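PDB 2CSU: 457aa long hypothetical protein from Pyrococcus horikoshii, which is of unknown function but joins a Rossmann-like CoA-binding domain to further domains of the succinyl-CoA ligase family. Local coordinates for residues A321-K326 and K361-D366; I125-V130 and V182-D187; I14-D19 and E47-V52. All blocks are in the same frame, centred on the assembly; numbering follows the deposited sequence.

Contact 1: A321-K326 and K361-D366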
loop_
_atom_site.group_PDB
_atom_site.type_symbol
_atom_site.label_atom_id
_atom_site.label_comp_id
_atom_site.label_asym_id
_atom_site.label_seq_id
_atom_site.Cartn_x
_atom_site.Cartn_y
_atom_site.Cartn_z
ATOM N N ALA A 321 -12.303 -24.361 1.426
ATOM C CA ALA A 321 -13.249 -25.326 1.969
ATOM C C ALA A 321 -14.193 -25.874 0.899
ATOM O O ALA A 321 -14.334 -25.295 -0.181
ATOM C CB ALA A 321 -14.056 -24.682 3.093
ATOM N N THR A 322 -14.816 -27.012 1.197
ATOM C CA THR A 322 -15.772 -27.620 0.276
ATOM C C THR A 322 -17.114 -27.396 0.947
ATOM O O THR A 322 -17.330 -27.857 2.067
ATOM C CB THR A 322 -15.549 -29.140 0.101
ATOM O OG1 THR A 322 -14.231 -29.383 -0.404
ATOM C CG2 THR A 322 -16.569 -29.709 -0.882
ATOM N N LEU A 323 -17.999 -26.670 0.271
ATOM C CA LEU A 323 -19.311 -26.353 0.820
ATOM C C LEU A 323 -20.299 -27.514 0.760
ATOM O O LEU A 323 -20.093 -28.473 0.018
ATOM C CB LEU A 323 -19.898 -25.152 0.073
ATOM C CG LEU A 323 -18.983 -23.929 -0.074
ATOM C CD1 LEU A 323 -19.731 -22.816 -0.781
ATOM C CD2 LEU A 323 -18.496 -23.476 1.301
ATOM N N GLU A 324 -21.366 -27.428 1.554
ATOM C CA GLU A 324 -22.402 -28.462 1.549
ATOM C C GLU A 324 -23.372 -28.148 0.417
ATOM O O GLU A 324 -23.523 -26.984 0.036
ATOM C CB GLU A 324 -23.149 -28.502 2.888
ATOM C CG GLU A 324 -22.353 -29.155 4.008
ATOM C CD GLU A 324 -23.216 -29.621 5.168
ATOM O OE1 GLU A 324 -23.993 -28.801 5.701
ATOM O OE2 GLU A 324 -23.108 -30.806 5.554
ATOM N N GLU A 325 -24.019 -29.173 -0.133
ATOM C CA GLU A 325 -24.982 -28.903 -1.195
ATOM C C GLU A 325 -26.093 -27.962 -0.723
ATOM O O GLU A 325 -26.532 -27.065 -1.430
ATOM C CB GLU A 325 -25.583 -30.236 -1.642
ATOM C CG GLU A 325 -25.269 -30.557 -3.104
ATOM C CD GLU A 325 -26.004 -29.586 -3.998
ATOM O OE1 GLU A 325 -25.531 -28.472 -4.168
ATOM O OE2 GLU A 325 -27.056 -29.955 -4.520
ATOM N N LYS A 326 -26.576 -28.222 0.505
ATOM C CA LYS A 326 -27.638 -27.386 1.054
ATOM C C LYS A 326 -27.292 -25.898 0.950
ATOM O O LYS A 326 -28.104 -25.062 0.576
ATOM C CB LYS A 326 -27.837 -27.770 2.520
ATOM C CG LYS A 326 -28.254 -29.233 2.687
ATOM C CD LYS A 326 -27.895 -29.785 4.068
ATOM C CE LYS A 326 -27.308 -31.199 4.000
ATOM N NZ LYS A 326 -26.183 -31.308 4.924
ATOM N N LYS A 361 -23.731 -15.174 5.928
ATOM C CA LYS A 361 -24.452 -15.969 6.919
ATOM C C LYS A 361 -24.367 -17.439 6.518
ATOM O O LYS A 361 -23.973 -18.299 7.314
ATOM C CB LYS A 361 -25.919 -15.511 6.970
ATOM C CG LYS A 361 -26.809 -16.266 7.956
ATOM C CD LYS A 361 -28.138 -15.521 8.187
ATOM C CE LYS A 361 -29.284 -16.483 8.503
ATOM N NZ LYS A 361 -30.594 -15.784 8.712
ATOM N N LEU A 362 -24.726 -17.714 5.271
ATOM C CA LEU A 362 -24.689 -19.064 4.735
ATOM C C LEU A 362 -23.299 -19.684 4.803
ATOM O O LEU A 362 -23.159 -20.853 5.164
ATOM C CB LEU A 362 -25.174 -19.069 3.280
ATOM C CG LEU A 362 -26.685 -19.062 3.049
ATOM C CD1 LEU A 362 -27.003 -18.665 1.617
ATOM C CD2 LEU A 362 -27.227 -20.449 3.369
ATOM N N LEU A 363 -22.272 -18.918 4.433
ATOM C CA LEU A 363 -20.907 -19.441 4.475
ATOM C C LEU A 363 -20.436 -19.672 5.909
ATOM O O LEU A 363 -19.804 -20.688 6.196
ATOM C CB LEU A 363 -19.938 -18.500 3.752
ATOM C CG LEU A 363 -20.041 -18.475 2.229
ATOM C CD1 LEU A 363 -19.161 -17.364 1.668
ATOM C CD2 LEU A 363 -19.636 -19.829 1.678
ATOM N N LEU A 364 -20.744 -18.735 6.802
ATOM C CA LEU A 364 -20.349 -18.867 8.206
ATOM C C LEU A 364 -21.097 -20.001 8.917
ATOM O O LEU A 364 -20.676 -20.464 9.974
ATOM C CB LEU A 364 -20.594 -17.551 8.957
ATOM C CG LEU A 364 -19.689 -16.348 8.658
ATOM C CD1 LEU A 364 -20.256 -15.113 9.316
ATOM C CD2 LEU A 364 -18.276 -16.607 9.157
ATOM N N GLN A 365 -22.210 -20.444 8.340
ATOM C CA GLN A 365 -22.994 -21.518 8.943
ATOM C C GLN A 365 -22.586 -22.887 8.410
ATOM O O GLN A 365 -22.853 -23.919 9.039
ATOM C CB GLN A 365 -24.490 -21.286 8.703
ATOM C CG GLN A 365 -25.143 -20.392 9.748
ATOM C CD GLN A 365 -26.569 -19.988 9.383
ATOM O OE1 GLN A 365 -27.177 -19.160 10.062
ATOM N NE2 GLN A 365 -27.104 -20.568 8.305
ATOM N N ASP A 366 -21.939 -22.898 7.251
ATOM C CA ASP A 366 -21.497 -24.156 6.673
ATOM C C ASP A 366 -20.455 -24.736 7.617
ATOM O O ASP A 366 -19.481 -24.074 7.974
ATOM C CB ASP A 366 -20.899 -23.935 5.284
ATOM C CG ASP A 366 -20.770 -25.222 4.492
ATOM O OD1 ASP A 366 -19.850 -26.012 4.781
ATOM O OD2 ASP A 366 -21.595 -25.448 3.579
#
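D366 reaches across from the end of one helix to grip the start of another. Its OD2 takes the backbone N-H of E324 at 2.8 Å, on the syn lone pair and nearly straight (168° at the hydrogen). The carboxylate gets there because CG stands anti to the backbone N (chi1 -164°), swung away from the last turn of its own helix. OD2 is gripped a second time by the hydroxyl of T327, while OD1 accepts the backbone N-H of N368. An aspartate suits this buried place: it is short enough to be held firmly, and its two oxygens share three donors, two of them on OD2. E324 is the N-cap residue of helix 325-334, and the positive end of that helix would be expected to favour the negative charge of D366.

Both helices belong to the alpha/beta fold of the ligase-CoA region. Helix 353-365 precedes strand 371-377, and residues 321-324 join strand 319-320 to helix 325-334; both strands pair in parallel with strand 295-300.

E324 turns its CB over D366 OD2 at 3.5 Å, then runs on extended beyond CG. Its carboxylate lies at a steep angle to that of D366, the planes 82° apart, with E324 OE1 still 4.6 Å from D366 OD2. A salt bridge from K326 NZ to E324 OE2 (3.2 Å), its hydrogen bond weak, may ease this meeting of like charges. Beside the polar pair, L363 CD2 sits against L323 CD2 at 3.8 Å. Both leucines carry CG beside the backbone N, which brings their branched apolar ends together.

Contact 2: I125-V130 and V182-D187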
loop_
_atom_site.group_PDB
_atom_site.type_symbol
_atom_site.label_atom_id
_atom_site.label_comp_id
_atom_site.label_asym_id
_atom_site.label_seq_id
_atom_site.Cartn_x
_atom_site.Cartn_y
_atom_site.Cartn_z
ATOM N N ILE A 125 14.747 2.932 29.063
ATOM C CA ILE A 125 14.544 2.630 27.652
ATOM C C ILE A 125 15.361 3.564 26.759
ATOM O O ILE A 125 15.333 4.781 26.898
ATOM C CB ILE A 125 13.055 2.783 27.341
ATOM C CG1 ILE A 125 12.236 1.799 28.180
ATOM C CG2 ILE A 125 12.796 2.463 25.857
ATOM C CD1 ILE A 125 10.807 1.637 27.657
ATOM N N GLY A 126 16.135 2.951 25.845
ATOM C CA GLY A 126 17.073 3.733 25.049
ATOM C C GLY A 126 18.513 3.423 25.469
ATOM O O GLY A 126 18.841 2.318 25.881
ATOM N N PRO A 127 19.397 4.425 25.316
ATOM C CA PRO A 127 19.042 5.741 24.797
ATOM C C PRO A 127 18.910 5.736 23.271
ATOM O O PRO A 127 18.696 4.713 22.634
ATOM C CB PRO A 127 20.130 6.717 25.221
ATOM C CG PRO A 127 21.391 5.909 25.486
ATOM C CD PRO A 127 20.804 4.435 25.705
ATOM N N ASN A 128 19.012 6.947 22.689
ATOM C CA ASN A 128 18.821 7.079 21.250
ATOM C C ASN A 128 17.535 6.390 20.788
ATOM O O ASN A 128 17.535 5.494 19.956
ATOM C CB ASN A 128 20.028 6.467 20.537
ATOM C CG ASN A 128 20.071 6.966 19.114
ATOM O OD1 ASN A 128 19.548 8.026 18.782
ATOM N ND2 ASN A 128 20.724 6.169 18.253
ATOM N N CYS A 129 16.415 6.812 21.403
ATOM C CA CYS A 129 15.123 6.249 21.031
ATOM C C CYS A 129 14.137 7.359 20.663
ATOM O O CYS A 129 14.352 8.534 20.930
ATOM C CB CYS A 129 14.586 5.468 22.228
ATOM S SG CYS A 129 14.213 6.548 23.628
ATOM N N VAL A 130 13.043 6.958 19.989
ATOM C CA VAL A 130 12.020 7.943 19.654
ATOM C C VAL A 130 10.989 8.087 20.774
ATOM O O VAL A 130 10.204 9.025 20.823
ATOM C CB VAL A 130 11.332 7.508 18.359
ATOM C CG1 VAL A 130 10.119 8.398 18.098
ATOM C CG2 VAL A 130 12.297 7.629 17.194
ATOM N N VAL A 182 13.034 1.356 21.164
ATOM C CA VAL A 182 14.013 0.997 22.186
ATOM C C VAL A 182 15.375 1.625 21.904
ATOM O O VAL A 182 16.279 1.636 22.729
ATOM C CB VAL A 182 14.135 -0.524 22.210
ATOM C CG1 VAL A 182 12.827 -1.134 22.704
ATOM C CG2 VAL A 182 14.424 -1.034 20.813
ATOM N N GLY A 183 15.507 2.128 20.663
ATOM C CA GLY A 183 16.773 2.728 20.265
ATOM C C GLY A 183 17.943 1.806 20.590
ATOM O O GLY A 183 17.997 0.655 20.177
ATOM N N ASN A 184 18.989 2.223 21.308
ATOM C CA ASN A 184 20.147 1.376 21.570
ATOM C C ASN A 184 19.804 0.144 22.408
ATOM O O ASN A 184 20.606 -0.781 22.494
ATOM C CB ASN A 184 21.253 2.184 22.268
ATOM C CG ASN A 184 21.780 3.318 21.407
ATOM O OD1 ASN A 184 21.533 3.367 20.208
ATOM N ND2 ASN A 184 22.513 4.242 22.022
HETATM N N MSE A 185 18.616 0.145 23.019
HETATM C CA MSE A 185 18.115 -0.944 23.851
HETATM C C MSE A 185 19.159 -1.405 24.870
HETATM O O MSE A 185 19.544 -2.565 24.935
HETATM C CB MSE A 185 17.739 -2.099 22.927
HETATM C CG MSE A 185 17.104 -3.270 23.677
HETATM SE SE MSE A 185 16.352 -4.458 22.561
HETATM C CE MSE A 185 17.738 -5.600 22.469
ATOM N N ALA A 186 19.646 -0.435 25.665
ATOM C CA ALA A 186 20.692 -0.746 26.633
ATOM C C ALA A 186 20.159 -1.556 27.816
ATOM O O ALA A 186 20.789 -2.484 28.310
ATOM C CB ALA A 186 21.282 0.575 27.133
ATOM N N ASP A 187 18.971 -1.149 28.302
ATOM C CA ASP A 187 18.406 -1.812 29.471
ATOM C C ASP A 187 17.215 -2.702 29.099
ATOM O O ASP A 187 17.353 -3.865 28.745
ATOM C CB ASP A 187 17.963 -0.729 30.451
ATOM C CG ASP A 187 17.889 -1.322 31.849
ATOM O OD1 ASP A 187 18.233 -2.495 31.995
ATOM O OD2 ASP A 187 17.494 -0.612 32.766
HETATM O O HOH W 1 16.581 0.018 26.939
#
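Two carbonyls of the loop at 125-130 are answered by two amides of the turn at 182-187. G126 O accepts the backbone N-H of A186 at 2.9 Å, and P127 O accepts that of N184 at 2.8 Å, this second donor arriving nearly in line with the C=O bond (164° at the oxygen). G126 O belongs to the cis peptide before P127, and P127 O to the next peptide along. Water 1 adds a third bridge, accepting from G126 N at 3.2 Å and from D187 N at 3.0 Å.

The turn itself is a type II' beta turn from V182 to M185, closed by M185 N to V182 O; G183 holds its second position, where positive phi suits glycine. V182 O also receives a CA-H contact from G126, at 3.2 Å.

N184 lies against P127 and N128. Its OD1 rests 3.5 Å from N128 CB, and the two amide planes are turned 66° apart. The strong partners of N184 lie elsewhere: ND2 donates to both E101 and E110. A186 CB, a small methyl, lies 3.3 Å from G126 O, close to the ring of P127. D187 is tied by OD2 to R123 in a salt bridge and to the backbone N-H of I124.

One segment leaves strand 123-125, the edge of the Rossmann-like sheet, and the other follows strand 175-181 in the flavodoxin-like region. Since backbone groups and one water make the bonds between them, the join depends mainly on loop shape, set by glycines and a cis proline, with D187-R123 the charged tie at one end.

Contact 3: I14-D19 and E47-V52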
loop_
_atom_site.group_PDB
_atom_site.type_symbol
_atom_site.label_atom_id
_atom_site.label_comp_id
_atom_site.label_asym_id
_atom_site.label_seq_id
_atom_site.Cartn_x
_atom_site.Cartn_y
_atom_site.Cartn_z
ATOM N N ILE A 14 12.390 16.102 31.165
ATOM C CA ILE A 14 13.604 16.860 31.411
ATOM C C ILE A 14 14.183 17.325 30.091
ATOM O O ILE A 14 14.695 16.536 29.311
ATOM C CB ILE A 14 14.594 15.993 32.224
ATOM C CG1 ILE A 14 13.837 15.409 33.430
ATOM C CG2 ILE A 14 15.801 16.826 32.673
ATOM C CD1 ILE A 14 14.662 14.541 34.373
ATOM N N GLY A 15 14.072 18.619 29.838
ATOM C CA GLY A 15 14.550 19.161 28.588
ATOM C C GLY A 15 13.371 19.755 27.837
ATOM O O GLY A 15 13.491 20.154 26.683
ATOM N N ALA A 16 12.215 19.799 28.490
ATOM C CA ALA A 16 11.035 20.393 27.861
ATOM C C ALA A 16 11.501 21.772 27.405
ATOM O O ALA A 16 12.227 22.465 28.133
ATOM C CB ALA A 16 9.888 20.514 28.873
ATOM N N SER A 17 11.093 22.175 26.209
ATOM C CA SER A 17 11.535 23.456 25.674
ATOM C C SER A 17 10.438 24.291 25.011
ATOM O O SER A 17 9.381 23.777 24.639
ATOM C CB SER A 17 12.675 23.185 24.680
ATOM O OG SER A 17 13.182 24.363 24.096
ATOM N N ASN A 18 10.705 25.586 24.869
ATOM C CA ASN A 18 9.770 26.507 24.218
ATOM C C ASN A 18 10.235 26.704 22.771
ATOM O O ASN A 18 9.532 27.305 21.955
ATOM C CB ASN A 18 9.749 27.866 24.936
ATOM C CG ASN A 18 8.982 27.826 26.242
ATOM O OD1 ASN A 18 7.764 27.619 26.258
ATOM N ND2 ASN A 18 9.685 28.029 27.348
ATOM N N ASP A 19 11.426 26.195 22.470
ATOM C CA ASP A 19 12.006 26.295 21.133
ATOM C C ASP A 19 11.482 25.131 20.284
ATOM O O ASP A 19 11.784 23.972 20.552
ATOM C CB ASP A 19 13.540 26.248 21.222
ATOM C CG ASP A 19 14.230 26.516 19.878
ATOM O OD1 ASP A 19 13.551 26.877 18.892
ATOM O OD2 ASP A 19 15.470 26.375 19.815
ATOM N N GLU A 47 10.943 29.269 33.453
ATOM C CA GLU A 47 10.029 29.399 34.587
ATOM C C GLU A 47 8.777 28.658 34.165
ATOM O O GLU A 47 8.078 28.035 34.967
ATOM C CB GLU A 47 9.679 30.870 34.841
ATOM C CG GLU A 47 10.873 31.780 35.043
ATOM C CD GLU A 47 11.765 31.313 36.170
ATOM O OE1 GLU A 47 11.224 30.941 37.241
ATOM O OE2 GLU A 47 13.007 31.325 35.984
ATOM N N GLU A 48 8.516 28.718 32.870
ATOM C CA GLU A 48 7.354 28.072 32.297
ATOM C C GLU A 48 7.696 27.563 30.910
ATOM O O GLU A 48 8.570 28.101 30.230
ATOM C CB GLU A 48 6.196 29.075 32.264
ATOM C CG GLU A 48 5.211 28.951 31.129
ATOM C CD GLU A 48 5.663 29.671 29.874
ATOM O OE1 GLU A 48 6.173 30.812 29.947
ATOM O OE2 GLU A 48 5.497 29.082 28.800
ATOM N N VAL A 49 7.010 26.507 30.503
ATOM C CA VAL A 49 7.233 25.925 29.200
ATOM C C VAL A 49 5.890 25.668 28.570
ATOM O O VAL A 49 5.052 24.958 29.131
ATOM C CB VAL A 49 8.029 24.596 29.294
ATOM C CG1 VAL A 49 8.106 23.936 27.926
ATOM C CG2 VAL A 49 9.430 24.876 29.800
ATOM N N GLN A 50 5.687 26.258 27.400
ATOM C CA GLN A 50 4.437 26.097 26.690
ATOM C C GLN A 50 3.243 26.402 27.594
ATOM O O GLN A 50 2.206 25.741 27.536
ATOM C CB GLN A 50 4.366 24.674 26.105
ATOM C CG GLN A 50 5.280 24.520 24.886
ATOM C CD GLN A 50 5.398 23.090 24.385
ATOM O OE1 GLN A 50 4.399 22.456 24.041
ATOM N NE2 GLN A 50 6.629 22.581 24.327
ATOM N N GLY A 51 3.415 27.411 28.443
ATOM C CA GLY A 51 2.351 27.838 29.338
ATOM C C GLY A 51 2.231 27.098 30.649
ATOM O O GLY A 51 1.367 27.432 31.463
ATOM N N VAL A 52 3.083 26.096 30.859
ATOM C CA VAL A 52 3.045 25.319 32.087
ATOM C C VAL A 52 4.238 25.602 33.001
ATOM O O VAL A 52 5.389 25.710 32.555
ATOM C CB VAL A 52 2.985 23.794 31.791
ATOM C CG1 VAL A 52 2.940 23.007 33.094
ATOM C CG2 VAL A 52 1.744 23.471 30.955
#
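The amide of N18 presents its polar edge to the backbone around V49. OD1 accepts the N-H of Q50 at 2.7 Å, while ND2 donates to E48 O at 3.1 Å; this oxygen is met in its carbonyl plane, on a lone pair, and lies within 1° of the asparagine's own plane. The isopropyl group of V49 lies off one face of the amide, its CG2 4.0 Å from ND2, and E48 OE2 lies toward the other side. A second flat group, the amide of Q50, points the opposite way across the contact: NE2 donates to S17 O at 3.0 Å, nearly in the amide plane, and also bonds to Y25 O. Q50 can span this gap because its chain runs extended beyond CG (chi2 172°).

The segment at 47-52 carries a small beta hairpin. Its type I' turn from V49 to V52 is closed by backbone bonds in both directions between those two residues, and the positive phi of Q50 and G51 belongs to that turn type. N18 thus bonds the edge of strand 48-49 that faces away from the hairpin partner, doing with one side chain what a neighbouring strand would do. Asparagine suits this, having donor and acceptor side by side. The other segment is the loop between the first strand of the Rossmann-like domain, 10-14, and helix 23-31.

E48 bends at chi2 so that OE2 takes the N-H of G51 at 2.7 Å, met on its anti side, 27° out of the carboxylate plane. Next to the amides V49 CG1 approaches A16 CB at 4.0 Å, in an apolar patch completed by F28 and P41; it also comes within 3.5 Å of S17 O. Within the loop, S17 OG accepts D19 N in an ST turn.

In the fold
Contacts 2 and 3 share the parallel Rossmann-like sheet: the loops at 14-19 and 125-130 follow its strands 10-14 and 123-125, and their centres are about 24 Å apart. Contact 1 lies across the molecule, with its centre about 62 Å from that of contact 3, in the ligase-CoA region. It is largely buried, although one of its touching residues is exposed, and there one carboxylate and a leucine pair join two helix ends of a single domain. Contact 2, partly buried, joins two family regions mainly through backbone bonds and a water. Contact 3, also partly buried, stays within one region and uses side-chain amides to fasten a hairpin to a loop.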